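Local coordinates for protein MlnE (Bacillus amyloliquefaciens subsp. plantarum, PDB 5D2E) that serves in macrolactin assembly, where this N-terminal B-type ketoreductase fragment binds NADP and probably reduces beta-keto groups of the growing polyketide, at residues G280-L285 / R311-K316; L285-A290 / L301-R306. All coordinates share one frame; numbering follows the deposited sequence.

Contact 1. Residues G280-L285 / R311-K316; sequences GGAGGL and RETAQK. With NAP (NADP nicotinamide-adenine-dinucleotide phosphate), chain B.
Lys316 reaches from helix 311-321 to Ala282 in the glycine-rich loop, and its successive atoms define most of this small surface contact. Its CB already points toward the loop, and CG stands opposite the carbonyl carbon, beside the backbone N. CD then lies 4.2 Å from Ala282 CB, an apolar approach. The turn at chi3 brings CE to 3.4 Å from Ala282 O, and the bend at chi4 (-72°) swings the ammonium back toward its own helix. There Lys316 NZ stays 3.7 Å from Ala282 O without a hydrogen bond; its charge partner is Glu312 OE2, one turn earlier, in a weak salt bridge of 3.4 Å. The lysine also forms a cation-pi pair with Tyr287. Beside it, Thr313 offers its methyl: CG2 is 4.4 Å from Ala282 CB, whereas OG1 bonds to the backbone N of Ser310.

The loop runs close against the cofactor. Gly280, with a positive phi (58°), brings its CA to 3.6 Å from NADP O4B, and Gly283 CA is 3.4 Å from O1A. A type I turn from Gly280 to Gly283 places Gly283 as N-cap of the following helix, so the first amides of that helix face the pyrophosphate. Gly284 N gives O1A a nearly straight hydrogen bond of 2.8 Å (172°), and Leu285 N binds O2N at the same length. Such a glycine-rich turn is a hallmark of the Rossmann fold. It links strand 275-279 to helix 284-296, while helix 311-321, which follows strand 300-304, lies along the flank of the turn at Ala282.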
loop_
_atom_site.group_PDB
_atom_site.type_symbol
_atom_site.label_atom_id
_atom_site.label_comp_id
_atom_site.label_asym_id
_atom_site.label_seq_id
_atom_site.Cartn_x
_atom_site.Cartn_y
_atom_site.Cartn_z
ATOM N N GLY A 280 -15.382 4.607 8.072
ATOM C CA GLY A 280 -15.998 5.160 6.850
ATOM C C GLY A 280 -17.378 4.559 6.588
ATOM O O GLY A 280 -17.825 4.471 5.435
ATOM N N GLY A 281 -18.054 4.228 7.691
ATOM C CA GLY A 281 -19.309 3.484 7.708
ATOM C C GLY A 281 -20.504 4.234 7.145
ATOM O O GLY A 281 -21.457 3.596 6.735
ATOM N N ALA A 282 -20.425 5.565 7.092
ATOM C CA ALA A 282 -21.470 6.352 6.416
ATOM C C ALA A 282 -21.129 6.681 4.934
ATOM O O ALA A 282 -21.952 7.261 4.260
ATOM C CB ALA A 282 -21.742 7.623 7.178
ATOM N N GLY A 283 -19.920 6.344 4.467
ATOM C CA GLY A 283 -19.485 6.570 3.079
ATOM C C GLY A 283 -20.094 5.514 2.150
ATOM O O GLY A 283 -20.861 4.700 2.552
ATOM N N GLY A 284 -19.773 5.578 0.884
ATOM C CA GLY A 284 -20.375 4.746 -0.127
ATOM C C GLY A 284 -20.211 3.253 0.107
ATOM O O GLY A 284 -21.204 2.543 0.329
ATOM N N LEU A 285 -18.981 2.764 0.083
ATOM C CA LEU A 285 -18.769 1.320 0.279
ATOM C C LEU A 285 -19.082 0.915 1.684
ATOM O O LEU A 285 -19.671 -0.147 1.943
ATOM C CB LEU A 285 -17.326 0.936 -0.052
ATOM C CG LEU A 285 -16.945 1.039 -1.518
ATOM C CD1 LEU A 285 -15.661 0.258 -1.791
ATOM C CD2 LEU A 285 -18.092 0.534 -2.400
ATOM N N ARG A 311 -28.664 14.600 9.413
ATOM C CA ARG A 311 -29.913 13.957 9.073
ATOM C C ARG A 311 -29.684 12.705 8.225
ATOM O O ARG A 311 -30.347 11.702 8.393
ATOM C CB ARG A 311 -30.823 14.956 8.361
ATOM C CG ARG A 311 -32.056 14.309 7.819
ATOM C CD ARG A 311 -32.950 15.362 7.172
ATOM N NE ARG A 311 -33.260 16.447 8.079
ATOM C CZ ARG A 311 -34.329 16.469 8.855
ATOM N NH1 ARG A 311 -35.198 15.415 8.890
ATOM N NH2 ARG A 311 -34.517 17.490 9.636
ATOM N N GLU A 312 -28.727 12.761 7.312
ATOM C CA GLU A 312 -28.417 11.606 6.522
ATOM C C GLU A 312 -27.817 10.451 7.352
ATOM O O GLU A 312 -28.153 9.287 7.142
ATOM C CB GLU A 312 -27.454 11.967 5.426
ATOM C CG GLU A 312 -27.543 10.956 4.298
ATOM C CD GLU A 312 -26.745 11.358 3.078
ATOM O OE1 GLU A 312 -26.721 12.565 2.788
ATOM O OE2 GLU A 312 -26.128 10.476 2.422
ATOM N N THR A 313 -26.942 10.738 8.294
ATOM C CA THR A 313 -26.482 9.641 9.140
ATOM C C THR A 313 -27.656 9.016 9.902
ATOM O O THR A 313 -27.704 7.811 10.038
ATOM C CB THR A 313 -25.359 9.998 10.104
ATOM O OG1 THR A 313 -25.801 10.926 11.065
ATOM C CG2 THR A 313 -24.159 10.575 9.363
ATOM N N ALA A 314 -28.617 9.824 10.337
ATOM C CA ALA A 314 -29.801 9.283 11.059
ATOM C C ALA A 314 -30.648 8.386 10.184
ATOM O O ALA A 314 -31.148 7.336 10.634
ATOM C CB ALA A 314 -30.643 10.439 11.652
ATOM N N GLN A 315 -30.853 8.806 8.954
ATOM C CA GLN A 315 -31.568 8.044 7.994
ATOM C C GLN A 315 -30.894 6.675 7.771
ATOM O O GLN A 315 -31.565 5.650 7.651
ATOM C CB GLN A 315 -31.618 8.784 6.673
ATOM C CG GLN A 315 -32.591 9.959 6.727
ATOM C CD GLN A 315 -32.548 10.903 5.516
ATOM O OE1 GLN A 315 -31.738 10.731 4.600
ATOM N NE2 GLN A 315 -33.425 11.948 5.532
ATOM N N LYS A 316 -29.560 6.671 7.732
ATOM C CA LYS A 316 -28.836 5.439 7.501
ATOM C C LYS A 316 -29.024 4.492 8.671
ATOM O O LYS A 316 -29.240 3.298 8.487
ATOM C CB LYS A 316 -27.343 5.746 7.234
ATOM C CG LYS A 316 -27.059 6.205 5.813
ATOM C CD LYS A 316 -25.565 6.546 5.683
ATOM C CE LYS A 316 -25.301 7.706 4.755
ATOM N NZ LYS A 316 -25.532 7.285 3.396
HETATM P PA NAP B . -16.249 7.548 0.622
HETATM O O1A NAP B . -17.774 7.487 0.341
HETATM O O2A NAP B . -15.480 8.854 0.708
HETATM O O5B NAP B . -16.134 6.868 2.075
HETATM C C5B NAP B . -14.904 6.948 2.783
HETATM C C4B NAP B . -15.313 7.403 4.162
HETATM O O4B NAP B . -14.114 7.509 4.960
HETATM C C3B NAP B . -15.979 8.805 4.219
HETATM O O3B NAP B . -17.354 8.694 4.601
HETATM C C2B NAP B . -15.202 9.551 5.315
HETATM O O2B NAP B . -16.067 10.242 6.172
HETATM C C1B NAP B . -14.413 8.411 6.002
HETATM N N9A NAP B . -13.138 8.822 6.577
HETATM C C8A NAP B . -12.080 9.458 5.942
HETATM N N7A NAP B . -11.065 9.737 6.831
HETATM C C5A NAP B . -11.438 9.208 8.014
HETATM C C6A NAP B . -10.869 9.142 9.341
HETATM N N6A NAP B . -9.615 9.670 9.523
HETATM N N1A NAP B . -11.640 8.572 10.373
HETATM C C2A NAP B . -12.861 8.068 10.117
HETATM N N3A NAP B . -13.455 8.099 8.892
HETATM C C4A NAP B . -12.820 8.642 7.848
HETATM O O3 NAP B . -15.439 6.572 -0.403
HETATM P PN NAP B . -15.900 5.104 -0.919
HETATM O O1N NAP B . -16.090 5.128 -2.425
HETATM O O2N NAP B . -16.889 4.605 0.102
HETATM O O5D NAP B . -14.612 4.149 -0.706
HETATM C C5D NAP B . -14.455 3.595 0.632
HETATM C C4D NAP B . -13.130 2.834 0.786
HETATM O O4D NAP B . -12.931 1.887 -0.253
HETATM C C3D NAP B . -11.963 3.826 0.695
HETATM O O3D NAP B . -11.020 3.514 1.705
HETATM C C2D NAP B . -11.405 3.649 -0.705
HETATM O O2D NAP B . -9.997 4.007 -0.792
HETATM C C1D NAP B . -11.739 2.168 -1.045
HETATM N N1N NAP B . -11.902 2.008 -2.513
HETATM C C2N NAP B . -13.027 2.479 -3.165
HETATM C C3N NAP B . -13.235 2.367 -4.553
HETATM C C7N NAP B . -14.520 2.892 -5.252
HETATM O O7N NAP B . -14.633 2.834 -6.479
HETATM N N7N NAP B . -15.562 3.400 -4.579
HETATM C C4N NAP B . -12.211 1.770 -5.302
HETATM C C5N NAP B . -11.052 1.332 -4.647
HETATM C C6N NAP B . -10.921 1.437 -3.249
HETATM P P2B NAP B . -15.633 11.554 7.062
HETATM O O1X NAP B . -15.131 12.644 6.125
HETATM O O2X NAP B . -16.922 11.932 7.861
HETATM O O3X NAP B . -14.525 11.079 7.960
#

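Contact 2. Residues L285-A290 / L301-R306; sequences LGYLFA and LILTGR. With NAP (NADP nicotinamide-adenine-dinucleotide phosphate), chain B.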
loop_
_atom_site.group_PDB
_atom_site.type_symbol
_atom_site.label_atom_id
_atom_site.label_comp_id
_atom_site.label_asym_id
_atom_site.label_seq_id
_atom_site.Cartn_x
_atom_site.Cartn_y
_atom_site.Cartn_z
ATOM N N LEU A 285 -18.981 2.764 0.083
ATOM C CA LEU A 285 -18.769 1.320 0.279
ATOM C C LEU A 285 -19.082 0.915 1.684
ATOM O O LEU A 285 -19.671 -0.147 1.943
ATOM C CB LEU A 285 -17.326 0.936 -0.052
ATOM C CG LEU A 285 -16.945 1.039 -1.518
ATOM C CD1 LEU A 285 -15.661 0.258 -1.791
ATOM C CD2 LEU A 285 -18.092 0.534 -2.400
ATOM N N GLY A 286 -18.677 1.740 2.627
ATOM C CA GLY A 286 -18.907 1.441 4.068
ATOM C C GLY A 286 -20.392 1.127 4.379
ATOM O O GLY A 286 -20.714 0.176 5.107
ATOM N N TYR A 287 -21.274 1.978 3.846
ATOM C CA TYR A 287 -22.705 1.825 4.032
ATOM C C TYR A 287 -23.270 0.667 3.223
ATOM O O TYR A 287 -24.121 -0.023 3.711
ATOM C CB TYR A 287 -23.455 3.179 3.753
ATOM C CG TYR A 287 -24.923 3.016 4.083
ATOM C CD1 TYR A 287 -25.327 2.864 5.380
ATOM C CD2 TYR A 287 -25.880 2.872 3.077
ATOM C CE1 TYR A 287 -26.673 2.637 5.713
ATOM C CE2 TYR A 287 -27.230 2.635 3.391
ATOM C CZ TYR A 287 -27.605 2.517 4.714
ATOM O OH TYR A 287 -28.916 2.298 5.080
ATOM N N LEU A 288 -22.754 0.411 2.022
ATOM C CA LEU A 288 -23.186 -0.662 1.178
ATOM C C LEU A 288 -22.887 -1.983 1.907
ATOM O O LEU A 288 -23.738 -2.836 1.989
ATOM C CB LEU A 288 -22.426 -0.634 -0.126
ATOM C CG LEU A 288 -22.746 -1.729 -1.131
ATOM C CD1 LEU A 288 -24.071 -1.323 -1.752
ATOM C CD2 LEU A 288 -21.742 -1.948 -2.246
ATOM N N PHE A 289 -21.703 -2.113 2.482
ATOM C CA PHE A 289 -21.413 -3.253 3.372
ATOM C C PHE A 289 -22.227 -3.290 4.680
ATOM O O PHE A 289 -22.612 -4.383 5.159
ATOM C CB PHE A 289 -19.887 -3.397 3.633
ATOM C CG PHE A 289 -19.187 -3.997 2.458
ATOM C CD1 PHE A 289 -18.817 -3.226 1.373
ATOM C CD2 PHE A 289 -18.981 -5.362 2.396
ATOM C CE1 PHE A 289 -18.211 -3.794 0.245
ATOM C CE2 PHE A 289 -18.361 -5.913 1.298
ATOM C CZ PHE A 289 -18.001 -5.144 0.212
ATOM N N ALA A 290 -22.541 -2.155 5.264
ATOM C CA ALA A 290 -23.350 -2.220 6.501
ATOM C C ALA A 290 -24.736 -2.848 6.195
ATOM O O ALA A 290 -25.197 -3.714 6.932
ATOM C CB ALA A 290 -23.515 -0.864 7.159
ATOM N N LEU A 301 -24.125 -2.853 14.694
ATOM C CA LEU A 301 -23.171 -2.169 13.816
ATOM C C LEU A 301 -22.763 -0.833 14.376
ATOM O O LEU A 301 -23.631 -0.046 14.787
ATOM C CB LEU A 301 -23.838 -1.951 12.485
ATOM C CG LEU A 301 -24.130 -3.208 11.715
ATOM C CD1 LEU A 301 -24.972 -2.994 10.466
ATOM C CD2 LEU A 301 -22.862 -3.900 11.356
ATOM N N ILE A 302 -21.467 -0.519 14.368
ATOM C CA ILE A 302 -21.008 0.849 14.701
ATOM C C ILE A 302 -20.358 1.432 13.474
ATOM O O ILE A 302 -19.475 0.801 12.908
ATOM C CB ILE A 302 -20.016 0.822 15.817
ATOM C CG1 ILE A 302 -20.642 0.201 17.060
ATOM C CG2 ILE A 302 -19.471 2.230 16.094
ATOM C CD1 ILE A 302 -20.501 -1.299 17.145
ATOM N N LEU A 303 -20.928 2.516 12.943
ATOM C CA LEU A 303 -20.414 3.194 11.720
ATOM C C LEU A 303 -19.651 4.370 12.242
ATOM O O LEU A 303 -20.146 5.061 13.169
ATOM C CB LEU A 303 -21.573 3.717 10.876
ATOM C CG LEU A 303 -22.706 2.762 10.449
ATOM C CD1 LEU A 303 -23.673 3.350 9.436
ATOM C CD2 LEU A 303 -22.133 1.461 9.906
ATOM N N THR A 304 -18.420 4.576 11.724
ATOM C CA THR A 304 -17.576 5.653 12.181
ATOM C C THR A 304 -17.087 6.447 10.999
ATOM O O THR A 304 -16.789 5.907 9.932
ATOM C CB THR A 304 -16.413 5.160 13.085
ATOM O OG1 THR A 304 -16.960 4.458 14.196
ATOM C CG2 THR A 304 -15.717 6.277 13.650
ATOM N N GLY A 305 -17.140 7.762 11.163
ATOM C CA GLY A 305 -16.497 8.734 10.239
ATOM C C GLY A 305 -16.132 9.949 11.085
ATOM O O GLY A 305 -16.463 10.034 12.271
ATOM N N ARG A 306 -15.410 10.893 10.505
ATOM C CA ARG A 306 -14.981 12.071 11.257
ATOM C C ARG A 306 -16.129 13.058 11.483
ATOM O O ARG A 306 -16.182 13.685 12.530
ATOM C CB ARG A 306 -13.884 12.792 10.482
ATOM C CG ARG A 306 -12.529 12.077 10.641
ATOM C CD ARG A 306 -11.561 12.679 9.686
ATOM N NE ARG A 306 -12.122 12.580 8.344
ATOM C CZ ARG A 306 -11.623 13.219 7.296
ATOM N NH1 ARG A 306 -10.512 13.940 7.456
ATOM N NH2 ARG A 306 -12.188 13.082 6.091
HETATM P PA NAP B . -16.249 7.548 0.622
HETATM O O1A NAP B . -17.774 7.487 0.341
HETATM O O2A NAP B . -15.480 8.854 0.708
HETATM O O5B NAP B . -16.134 6.868 2.075
HETATM C C5B NAP B . -14.904 6.948 2.783
HETATM C C4B NAP B . -15.313 7.403 4.162
HETATM O O4B NAP B . -14.114 7.509 4.960
HETATM C C3B NAP B . -15.979 8.805 4.219
HETATM O O3B NAP B . -17.354 8.694 4.601
HETATM C C2B NAP B . -15.202 9.551 5.315
HETATM O O2B NAP B . -16.067 10.242 6.172
HETATM C C1B NAP B . -14.413 8.411 6.002
HETATM N N9A NAP B . -13.138 8.822 6.577
HETATM C C8A NAP B . -12.080 9.458 5.942
HETATM N N7A NAP B . -11.065 9.737 6.831
HETATM C C5A NAP B . -11.438 9.208 8.014
HETATM C C6A NAP B . -10.869 9.142 9.341
HETATM N N6A NAP B . -9.615 9.670 9.523
HETATM N N1A NAP B . -11.640 8.572 10.373
HETATM C C2A NAP B . -12.861 8.068 10.117
HETATM N N3A NAP B . -13.455 8.099 8.892
HETATM C C4A NAP B . -12.820 8.642 7.848
HETATM O O3 NAP B . -15.439 6.572 -0.403
HETATM P PN NAP B . -15.900 5.104 -0.919
HETATM O O1N NAP B . -16.090 5.128 -2.425
HETATM O O2N NAP B . -16.889 4.605 0.102
HETATM O O5D NAP B . -14.612 4.149 -0.706
HETATM C C5D NAP B . -14.455 3.595 0.632
HETATM C C4D NAP B . -13.130 2.834 0.786
HETATM O O4D NAP B . -12.931 1.887 -0.253
HETATM C C3D NAP B . -11.963 3.826 0.695
HETATM O O3D NAP B . -11.020 3.514 1.705
HETATM C C2D NAP B . -11.405 3.649 -0.705
HETATM O O2D NAP B . -9.997 4.007 -0.792
HETATM C C1D NAP B . -11.739 2.168 -1.045
HETATM N N1N NAP B . -11.902 2.008 -2.513
HETATM C C2N NAP B . -13.027 2.479 -3.165
HETATM C C3N NAP B . -13.235 2.367 -4.553
HETATM C C7N NAP B . -14.520 2.892 -5.252
HETATM O O7N NAP B . -14.633 2.834 -6.479
HETATM N N7N NAP B . -15.562 3.400 -4.579
HETATM C C4N NAP B . -12.211 1.770 -5.302
HETATM C C5N NAP B . -11.052 1.332 -4.647
HETATM C C6N NAP B . -10.921 1.437 -3.249
HETATM P P2B NAP B . -15.633 11.554 7.062
HETATM O O1X NAP B . -15.131 12.644 6.125
HETATM O O2X NAP B . -16.922 11.932 7.861
HETATM O O3X NAP B . -14.525 11.079 7.960
#
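The ring of Tyr287 meets Leu303 at its edge: Leu303 CD1 lies near the ring plane, 4.4 Å from Tyr287 CD1, so the leucine methyl abuts the rim and does not rest on a face. A second flat group, the guanidinium of Arg306, has N7A of the NADP adenine over one face, 3.2 Å above its plane and displaced toward the rim, with phosphate oxygen O3X in plane at its edge. Phe289, turned elsewhere, has Leu285 O in its plane at the ring edge and packs edge-to-face with both Phe406 and Phe484.

Deeper in the contact, Ala290 faces two leucines of the strand. Its CB is 3.9 Å from Leu303 CD2, and its backbone O lies 3.6 Å from Leu301 CD1, a methyl that also touches Ala290 CB. No hydrogen bond crosses between the two segments; apolar side chains join them. The axes of helix 285-290 and strand 301-304 approach to 10.1 Å and run almost antiparallel (173°), as expected for the beta-alpha-beta unit of strand 275-279, helix 284-296 and strand 300-304 in a Rossmann-type ketoreductase. Leu320 of helix 311-321 touches Tyr287, Ala290 and Leu303, extending the apolar layer.

Each segment also reaches NADP. At the helix start, Leu285 sets CD1 against the nicotinamide ribose and nicotinamide ring. Beyond the strand, Arg306 holds the 2'-phosphate: its N donates to O3X at 2.7 Å and its NE to the same oxygen at 2.9 Å, two N-H groups on one acceptor. A bend at chi3 (-56°) brings NE back to O3X, and NH2, carried along, reaches O1X at 3.0 Å in a less straight bond (138°) than the other two.

How the contacts relate
From the N terminus, the chain leaves strand 275-279, makes the glycine-rich turn and enters helix 284-296; the segments of both contacts share Leu285, which binds NADP. Contact 2 closes the shorter loop, when strand 300-304 returns antiparallel to that helix. Contact 1 closes the longer one, when helix 311-321 comes back to the turn, so contact 2 is enclosed within it and the two do not cross. Their centres are 7 Å apart. A probable hydrogen bond, Gly281 N to Thr304 O at 3.1 Å, ties the turn to strand 300-304, and Gly281 O also lies against Leu303 CD1. Contact 2 thus ties helix 284-296 to strand 300-304, and contact 1 ties helix 311-321 to the turn before helix 284-296.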